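Local coordinates for uncharacterized IolB-like protein (Salmonella typhimurium LT2, PDB 2QJV), which probably acts as a nickel-binding sugar isomerase of the cupin superfamily, with glucuronate as a likely substrate, at residues A[186-191]-A[229-234]; A[158-163]-A[239-244]. The protein carries 2 engineered substitutions. All blocks are in the same frame, centred on the assembly; numbering follows the deposited sequence.

Both contacts belong to one metal-binding cupin barrel, and their centres lie about 7 Å apart. Contact 1 spans the inside of the barrel, from strand 181-193 to strand 231-233 of the facing sheet; contact 2 is the hydrogen-bonded seam between strands 154-160 and 238-246. The two meet because 238-246 also pairs with 181-193: Arg-191 N lies 2.9 Å from Tyr-240 O, and Tyr-189 N lies 2.9 Å from Leu-242 O. Contact 1 supplies two nickel ligands, Glu-186 and His-229. Contact 2 forms the neighbouring wall, with the side chain of Asn-243 about 6 Å from the metal and its ND2 3.2 Å from Tyr-188 CG.

Contact 1 (A[186-191]-A[229-234]); sequences ETYYHR and HPVATI. With NI (nickel (II) ion), chain D; SO4 (sulfate ion), chain J.
His-229 and Glu-186 meet at a nickel ion inside a cupin barrel, where strand 181-193 of one sheet faces the strand 231-233 of the other. The two backbones stay well apart, Glu-186 and His-229 being the nearest pair with CA atoms 9.7 Å from each other, so side chains and metal make the contact. His-229 binds nickel through NE2 at 2.2 Å, while its ND1 is hydrogen-bonded to Gly-227 O, a second-shell bond that, together with the metal, helps fix the ring's rotation. Glu-186 reaches the same ion with OE1 at 2.1 Å. Its CG stands anti to the backbone N (chi1 -172°) and the chain continues extended, which carries the carboxylate inward from the strand; its plane is turned 78° from the imidazole. The 3.0 Å between Glu-186 OE1 and His-229 NE2 therefore reflects shared coordination. Two waters, with His-171 and His-173, complete six ligands. At the edge of the imidazole, near its plane, lies Tyr-188 OH, 3.2 Å from His-229 CD2. That hydroxyl is hydrogen-bonded to metal-bound water 1 and to Ser-167, and the same water donates to Glu-186 OE2, so this coordinated water is gripped by a ligand carboxylate, Glu-186, and by a second-shell hydroxyl, Tyr-188. Past Pro-230, Val-231 turns back toward strand 181-193. Its CG2, anti to the carbonyl carbon, touches two rings: it lies oblique to the Tyr-188 ring, 3.8 Å from CE2, and at the imidazole edge of His-190, 4.0 Å from CE1.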
ATOM      1  N   GLU A 186       2.416   8.305  22.414  1.00 37.51           N
ATOM      2  CA  GLU A 186       3.166   9.549  22.292  1.00 36.60           C
ATOM      3  C   GLU A 186       2.839  10.296  20.985  1.00 36.24           C
ATOM      4  O   GLU A 186       2.730   9.716  19.904  1.00 36.98           O
ATOM      5  CB  GLU A 186       4.683   9.314  22.428  1.00 35.62           C
ATOM      6  CG  GLU A 186       5.487  10.602  22.500  1.00 36.80           C
ATOM      7  CD  GLU A 186       6.931  10.431  22.904  1.00 44.34           C
ATOM      8  OE1 GLU A 186       7.474   9.311  22.805  1.00 38.93           O
ATOM      9  OE2 GLU A 186       7.572  11.443  23.283  1.00 49.45           O
ATOM     10  N   THR A 187       2.630  11.597  21.128  1.00 35.84           N
ATOM     11  CA  THR A 187       2.452  12.487  19.989  1.00 36.31           C
ATOM     12  C   THR A 187       3.661  13.448  19.924  1.00 37.44           C
ATOM     13  O   THR A 187       4.258  13.784  20.945  1.00 37.99           O
ATOM     14  CB  THR A 187       1.091  13.269  20.011  1.00 33.90           C
ATOM     15  OG1 THR A 187       1.011  14.058  21.208  1.00 37.98           O
ATOM     16  CG2 THR A 187      -0.155  12.312  19.844  1.00 33.48           C
ATOM     17  N   TYR A 188       4.011  13.840  18.697  1.00 37.29           N
ATOM     18  CA  TYR A 188       5.048  14.807  18.368  1.00 36.47           C
ATOM     19  C   TYR A 188       4.360  15.902  17.563  1.00 38.02           C
ATOM     20  O   TYR A 188       3.747  15.607  16.555  1.00 37.78           O
ATOM     21  CB  TYR A 188       6.140  14.217  17.456  1.00 37.69           C
ATOM     22  CG  TYR A 188       7.216  13.420  18.162  1.00 36.26           C
ATOM     23  CD1 TYR A 188       6.902  12.237  18.799  1.00 36.29           C
ATOM     24  CD2 TYR A 188       8.548  13.851  18.198  1.00 34.10           C
ATOM     25  CE1 TYR A 188       7.851  11.511  19.461  1.00 39.09           C
ATOM     26  CE2 TYR A 188       9.505  13.123  18.871  1.00 35.66           C
ATOM     27  CZ  TYR A 188       9.147  11.954  19.489  1.00 40.08           C
ATOM     28  OH  TYR A 188      10.096  11.252  20.138  1.00 38.40           O
ATOM     29  N   TYR A 189       4.485  17.142  18.002  1.00 36.34           N
ATOM     30  CA  TYR A 189       4.014  18.305  17.267  1.00 36.65           C
ATOM     31  C   TYR A 189       5.287  19.060  16.865  1.00 37.65           C
ATOM     32  O   TYR A 189       5.926  19.730  17.709  1.00 36.65           O
ATOM     33  CB  TYR A 189       3.066  19.163  18.105  1.00 36.30           C
ATOM     34  CG  TYR A 189       2.652  20.478  17.458  1.00 33.81           C
ATOM     35  CD1 TYR A 189       1.921  20.500  16.246  1.00 36.61           C
ATOM     36  CD2 TYR A 189       2.898  21.697  18.089  1.00 36.10           C
ATOM     37  CE1 TYR A 189       1.538  21.687  15.658  1.00 37.73           C
ATOM     38  CE2 TYR A 189       2.494  22.916  17.512  1.00 38.05           C
ATOM     39  CZ  TYR A 189       1.819  22.908  16.287  1.00 37.52           C
ATOM     40  OH  TYR A 189       1.420  24.096  15.740  1.00 36.46           O
ATOM     41  N   HIS A 190       5.586  19.038  15.561  1.00 37.30           N
ATOM     42  CA  HIS A 190       6.829  19.584  15.026  1.00 35.29           C
ATOM     43  C   HIS A 190       6.753  21.003  14.461  1.00 34.24           C
ATOM     44  O   HIS A 190       5.753  21.403  13.838  1.00 37.50           O
ATOM     45  CB  HIS A 190       7.375  18.709  13.894  1.00 37.62           C
ATOM     46  CG  HIS A 190       7.937  17.393  14.346  1.00 41.63           C
ATOM     47  ND1 HIS A 190       9.282  17.211  14.602  1.00 37.18           N
ATOM     48  CD2 HIS A 190       7.346  16.190  14.536  1.00 41.74           C
ATOM     49  CE1 HIS A 190       9.488  15.946  14.936  1.00 41.23           C
ATOM     50  NE2 HIS A 190       8.332  15.299  14.886  1.00 39.94           N
ATOM     51  N   ARG A 191       7.845  21.724  14.684  1.00 37.71           N
ATOM     52  CA  ARG A 191       8.045  23.094  14.189  1.00 38.11           C
ATOM     53  C   ARG A 191       9.472  23.220  13.646  1.00 38.10           C
ATOM     54  O   ARG A 191      10.406  22.533  14.122  1.00 37.13           O
ATOM     55  CB  ARG A 191       7.760  24.134  15.283  1.00 35.85           C
ATOM     56  CG  ARG A 191       6.355  24.049  15.892  1.00 37.89           C
ATOM     57  CD  ARG A 191       5.246  24.620  14.996  1.00 36.76           C
ATOM     58  NE  ARG A 191       4.944  25.993  15.359  1.00 45.29           N
ATOM     59  CZ  ARG A 191       5.503  27.082  14.874  1.00 41.45           C
ATOM     60  NH1 ARG A 191       6.410  27.045  13.927  1.00 42.35           N
ATOM     61  NH2 ARG A 191       5.132  28.239  15.356  1.00 44.87           N
ATOM     62  N   HIS A 229      11.360   5.565  17.829  1.00 35.56           N
ATOM     63  CA  HIS A 229      10.847   6.756  17.124  1.00 35.30           C
ATOM     64  C   HIS A 229      11.830   7.942  17.022  1.00 34.30           C
ATOM     65  O   HIS A 229      11.475   9.102  17.353  1.00 37.69           O
ATOM     66  CB  HIS A 229       9.501   7.172  17.764  1.00 35.79           C
ATOM     67  CG  HIS A 229       9.484   7.103  19.266  1.00 33.47           C
ATOM     68  ND1 HIS A 229       9.306   5.917  19.955  1.00 33.34           N
ATOM     69  CD2 HIS A 229       9.582   8.065  20.210  1.00 31.75           C
ATOM     70  CE1 HIS A 229       9.279   6.155  21.244  1.00 37.40           C
ATOM     71  NE2 HIS A 229       9.448   7.450  21.428  1.00 35.86           N
ATOM     72  N   PRO A 230      13.050   7.669  16.534  1.00 34.20           N
ATOM     73  CA  PRO A 230      14.022   8.784  16.415  1.00 37.68           C
ATOM     74  C   PRO A 230      13.675   9.850  15.353  1.00 36.00           C
ATOM     75  O   PRO A 230      12.976   9.557  14.354  1.00 37.43           O
ATOM     76  CB  PRO A 230      15.337   8.068  16.042  1.00 35.08           C
ATOM     77  CG  PRO A 230      14.860   6.828  15.336  1.00 35.10           C
ATOM     78  CD  PRO A 230      13.632   6.403  16.073  1.00 37.97           C
ATOM     79  N   VAL A 231      14.183  11.060  15.603  1.00 39.68           N
ATOM     80  CA  VAL A 231      14.039  12.215  14.740  1.00 38.74           C
ATOM     81  C   VAL A 231      15.413  12.619  14.173  1.00 38.21           C
ATOM     82  O   VAL A 231      16.347  12.970  14.921  1.00 36.59           O
ATOM     83  CB  VAL A 231      13.426  13.397  15.507  1.00 38.97           C
ATOM     84  CG1 VAL A 231      13.461  14.697  14.673  1.00 35.42           C
ATOM     85  CG2 VAL A 231      11.997  13.049  16.021  1.00 35.70           C
ATOM     86  N   ALA A 232      15.525  12.583  12.850  1.00 37.44           N
ATOM     87  CA  ALA A 232      16.734  13.029  12.140  1.00 36.35           C
ATOM     88  C   ALA A 232      16.461  14.397  11.499  1.00 37.14           C
ATOM     89  O   ALA A 232      15.613  14.532  10.617  1.00 36.78           O
ATOM     90  CB  ALA A 232      17.233  12.000  11.093  1.00 36.26           C
ATOM     91  N   THR A 233      17.172  15.411  11.964  1.00 36.93           N
ATOM     92  CA  THR A 233      17.044  16.753  11.417  1.00 37.43           C
ATOM     93  C   THR A 233      17.982  16.939  10.193  1.00 36.65           C
ATOM     94  O   THR A 233      18.942  16.206   9.988  1.00 34.80           O
ATOM     95  CB  THR A 233      17.282  17.886  12.504  1.00 35.38           C
ATOM     96  OG1 THR A 233      18.638  17.894  12.884  1.00 36.80           O
ATOM     97  CG2 THR A 233      16.387  17.705  13.740  1.00 40.85           C
ATOM     98  N   ILE A 234      17.685  17.992   9.434  1.00 37.72           N
ATOM     99  CA  ILE A 234      18.271  18.345   8.158  1.00 37.44           C
ATOM    100  C   ILE A 234      19.028  19.669   8.250  1.00 35.48           C
ATOM    101  O   ILE A 234      18.499  20.641   8.802  1.00 35.87           O
ATOM    102  CB  ILE A 234      17.067  18.465   7.117  1.00 39.49           C
ATOM    103  CG1 ILE A 234      16.380  17.089   6.940  1.00 42.72           C
ATOM    104  CG2 ILE A 234      17.465  19.034   5.798  1.00 39.52           C
ATOM    105  CD1 ILE A 234      17.256  15.998   6.426  1.00 40.00           C
TER
HETATM  106 NI    NI D 271       9.318   8.465  23.350  1.00 22.23          NI
HETATM  107  S   SO4 J 277       5.826  30.091  11.570  1.00 51.90           S
HETATM  108  O1  SO4 J 277       6.800  29.027  11.892  1.00 55.36           O
HETATM  109  O2  SO4 J 277       4.936  29.757  10.467  1.00 56.73           O
HETATM  110  O3  SO4 J 277       6.547  31.265  11.042  1.00 58.45           O
HETATM  111  O4  SO4 J 277       5.116  30.460  12.802  1.00 49.96           O
HETATM  112  O   HOH W   1      10.175  10.373  22.690  1.00 23.15           O
HETATM  113  O   HOH W   2       9.354   9.544  25.252  1.00 23.07           O

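Contact 2 (A[158-163]-A[239-244]); sequences VYTNAG and NYYLNV. Engineered in segment 158-163: Ala-162 (natural residue Glu).
Val-158 and Tyr-241 exchange two backbone hydrogen bonds, Val-158 N to Tyr-241 O (N-H...O 164°) and Tyr-241 N to Val-158 O, both 2.9 Å and nearly straight. Thr-160 and Asn-239 form the next hydrogen-bonded pair, with Thr-160 N to Asn-239 O and Asn-239 N to Thr-160 O both 3.0 Å; Thr-160 N lies 44° out of the carbonyl plane of Asn-239. Water 3 donates to Val-158 O and to Asn-239 OD1 and is hydrogen-bonded to Thr-160 OG1, at 2.7 Å; water 4 donates to Asn-239 O and Asn-161 OD1. Several polar ends also have partners beyond the strands: Asn-239 ND2 at His-190 ND1, Thr-160 OG1 at Ser-166, Tyr-241 OH at Ser-166 and Ser-167, and Asn-243 ND2 at Thr-187 O.

On the Val-158 face, Tyr-241 CG lies between its backbone N and carbonyl carbon (chi1 51°), which brings the ring alongside Val-158, with Val-158 O over one face and CE1 3.6 Å from Val-158 CB. On the other face, the non-hydrogen-bonded pair makes an edge-to-face stack: Tyr-240 CD2 sits over the ring of Tyr-159, with centroids 5.2 Å apart. Tyr-240 OH bonds Glu-157, and Tyr-159 OH bonds Pro-78 O. The alternating bridges, with strand axes 4.8 Å apart, define an antiparallel seam in the cupin beta-barrel of this family, with Tyr-241 and Asn-243 on the nickel-site side.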
ATOM      1  N   VAL A 158      11.220  19.692  23.196  1.00 34.88           N
ATOM      2  CA  VAL A 158      12.608  19.454  22.852  1.00 33.94           C
ATOM      3  C   VAL A 158      13.044  20.267  21.616  1.00 33.26           C
ATOM      4  O   VAL A 158      12.263  20.413  20.664  1.00 34.62           O
ATOM      5  CB  VAL A 158      12.841  17.927  22.593  1.00 32.43           C
ATOM      6  CG1 VAL A 158      14.320  17.623  22.234  1.00 28.63           C
ATOM      7  CG2 VAL A 158      12.375  17.089  23.800  1.00 33.19           C
ATOM      8  N   TYR A 159      14.270  20.802  21.690  1.00 33.46           N
ATOM      9  CA  TYR A 159      14.904  21.584  20.636  1.00 32.36           C
ATOM     10  C   TYR A 159      16.085  20.828  20.113  1.00 31.82           C
ATOM     11  O   TYR A 159      17.012  20.524  20.849  1.00 33.48           O
ATOM     12  CB  TYR A 159      15.392  22.941  21.118  1.00 33.35           C
ATOM     13  CG  TYR A 159      14.315  23.823  21.623  1.00 34.30           C
ATOM     14  CD1 TYR A 159      13.793  23.654  22.904  1.00 33.62           C
ATOM     15  CD2 TYR A 159      13.851  24.865  20.856  1.00 34.86           C
ATOM     16  CE1 TYR A 159      12.807  24.480  23.387  1.00 42.03           C
ATOM     17  CE2 TYR A 159      12.863  25.691  21.324  1.00 38.05           C
ATOM     18  CZ  TYR A 159      12.355  25.519  22.589  1.00 37.70           C
ATOM     19  OH  TYR A 159      11.357  26.349  23.023  1.00 41.13           O
ATOM     20  N   THR A 160      16.036  20.533  18.810  1.00 36.02           N
ATOM     21  CA  THR A 160      17.071  19.779  18.130  1.00 38.06           C
ATOM     22  C   THR A 160      17.642  20.664  17.020  1.00 37.57           C
ATOM     23  O   THR A 160      16.985  20.934  16.033  1.00 39.75           O
ATOM     24  CB  THR A 160      16.549  18.417  17.590  1.00 38.34           C
ATOM     25  OG1 THR A 160      15.803  17.737  18.615  1.00 37.85           O
ATOM     26  CG2 THR A 160      17.748  17.502  17.086  1.00 35.52           C
ATOM     27  N   ASN A 161      18.885  21.074  17.176  1.00 35.67           N
ATOM     28  CA  ASN A 161      19.524  21.919  16.146  1.00 37.73           C
ATOM     29  C   ASN A 161      19.824  21.139  14.868  1.00 39.02           C
ATOM     30  O   ASN A 161      20.010  19.906  14.900  1.00 37.11           O
ATOM     31  CB  ASN A 161      20.732  22.632  16.739  1.00 40.55           C
ATOM     32  CG  ASN A 161      20.328  23.635  17.819  1.00 44.16           C
ATOM     33  OD1 ASN A 161      19.145  24.005  17.967  1.00 46.54           O
ATOM     34  ND2 ASN A 161      21.297  24.083  18.556  1.00 40.70           N
ATOM     35  N   ALA A 162      19.757  21.857  13.741  1.00 38.24           N
ATOM     36  CA  ALA A 162      19.906  21.276  12.399  1.00 37.55           C
ATOM     37  C   ALA A 162      21.157  20.396  12.329  1.00 40.26           C
ATOM     38  O   ALA A 162      22.260  20.857  12.655  1.00 40.90           O
ATOM     39  CB  ALA A 162      19.944  22.373  11.326  1.00 35.86           C
ATOM     40  N   GLY A 163      20.926  19.152  11.893  0.50 41.61           N
ATOM     41  CA  GLY A 163      21.964  18.133  11.783  0.50 42.01           C
ATOM     42  C   GLY A 163      21.776  17.016  12.806  0.50 41.79           C
ATOM     43  O   GLY A 163      21.742  15.809  12.420  0.50 34.08           O
ATOM     44  N   ASN A 239      14.835  22.303  14.525  1.00 38.23           N
ATOM     45  CA  ASN A 239      13.606  21.610  14.878  1.00 36.21           C
ATOM     46  C   ASN A 239      13.233  21.831  16.357  1.00 35.46           C
ATOM     47  O   ASN A 239      14.078  22.096  17.211  1.00 37.10           O
ATOM     48  CB  ASN A 239      13.756  20.111  14.511  1.00 36.83           C
ATOM     49  CG  ASN A 239      12.563  19.209  14.923  1.00 37.60           C
ATOM     50  OD1 ASN A 239      12.754  18.360  15.796  1.00 41.57           O
ATOM     51  ND2 ASN A 239      11.357  19.349  14.286  1.00 35.32           N
ATOM     52  N   TYR A 240      11.934  21.781  16.591  1.00 37.57           N
ATOM     53  CA  TYR A 240      11.305  21.833  17.863  1.00 36.34           C
ATOM     54  C   TYR A 240      10.157  20.829  17.804  1.00 36.36           C
ATOM     55  O   TYR A 240       9.530  20.657  16.753  1.00 35.89           O
ATOM     56  CB  TYR A 240      10.763  23.251  18.152  1.00 36.49           C
ATOM     57  CG  TYR A 240       9.688  23.333  19.211  1.00 34.28           C
ATOM     58  CD1 TYR A 240       8.345  23.083  18.874  1.00 37.28           C
ATOM     59  CD2 TYR A 240       9.982  23.634  20.534  1.00 38.03           C
ATOM     60  CE1 TYR A 240       7.343  23.111  19.817  1.00 37.01           C
ATOM     61  CE2 TYR A 240       8.968  23.722  21.492  1.00 39.04           C
ATOM     62  CZ  TYR A 240       7.643  23.455  21.126  1.00 35.89           C
ATOM     63  OH  TYR A 240       6.597  23.512  22.026  1.00 37.67           O
ATOM     64  N   TYR A 241       9.910  20.140  18.910  1.00 36.09           N
ATOM     65  CA  TYR A 241       8.661  19.392  19.059  1.00 38.26           C
ATOM     66  C   TYR A 241       8.144  19.375  20.486  1.00 38.28           C
ATOM     67  O   TYR A 241       8.912  19.407  21.449  1.00 35.51           O
ATOM     68  CB  TYR A 241       8.718  17.953  18.478  1.00 39.62           C
ATOM     69  CG  TYR A 241       9.887  17.097  18.922  1.00 36.02           C
ATOM     70  CD1 TYR A 241       9.892  16.465  20.179  1.00 38.14           C
ATOM     71  CD2 TYR A 241      10.975  16.889  18.070  1.00 38.45           C
ATOM     72  CE1 TYR A 241      10.943  15.675  20.573  1.00 33.75           C
ATOM     73  CE2 TYR A 241      12.033  16.106  18.454  1.00 36.25           C
ATOM     74  CZ  TYR A 241      12.015  15.488  19.716  1.00 38.81           C
ATOM     75  OH  TYR A 241      13.058  14.677  20.095  1.00 40.43           O
ATOM     76  N   LEU A 242       6.808  19.403  20.583  1.00 38.34           N
ATOM     77  CA  LEU A 242       6.067  19.292  21.816  1.00 37.10           C
ATOM     78  C   LEU A 242       5.466  17.898  21.838  1.00 36.34           C
ATOM     79  O   LEU A 242       4.776  17.499  20.878  1.00 36.56           O
ATOM     80  CB  LEU A 242       4.986  20.366  21.920  1.00 37.82           C
ATOM     81  CG  LEU A 242       4.038  20.374  23.103  1.00 39.58           C
ATOM     82  CD1 LEU A 242       4.767  20.656  24.444  1.00 34.84           C
ATOM     83  CD2 LEU A 242       2.923  21.423  22.842  1.00 38.40           C
ATOM     84  N   ASN A 243       5.780  17.147  22.886  1.00 36.89           N
ATOM     85  CA  ASN A 243       5.307  15.764  23.083  1.00 37.50           C
ATOM     86  C   ASN A 243       4.323  15.640  24.210  1.00 34.68           C
ATOM     87  O   ASN A 243       4.450  16.302  25.251  1.00 37.88           O
ATOM     88  CB  ASN A 243       6.443  14.767  23.451  1.00 40.31           C
ATOM     89  CG  ASN A 243       7.577  14.674  22.425  1.00 47.58           C
ATOM     90  OD1 ASN A 243       8.752  14.753  22.797  1.00 57.56           O
ATOM     91  ND2 ASN A 243       7.253  14.510  21.192  1.00 42.07           N
ATOM     92  N   VAL A 244       3.327  14.786  23.988  1.00 36.06           N
ATOM     93  CA  VAL A 244       2.339  14.388  24.990  1.00 35.70           C
ATOM     94  C   VAL A 244       2.429  12.846  25.103  1.00 36.44           C
ATOM     95  O   VAL A 244       2.494  12.125  24.080  1.00 38.09           O
ATOM     96  CB  VAL A 244       0.872  14.847  24.680  1.00 35.21           C
ATOM     97  CG1 VAL A 244      -0.112  14.453  25.808  1.00 32.76           C
ATOM     98  CG2 VAL A 244       0.831  16.380  24.395  1.00 34.83           C
TER
HETATM   99  O   HOH W   3      13.515  19.113  18.383  1.00 20.49           O
HETATM  100  O   HOH W   4      16.195  23.943  17.509  1.00 24.25           O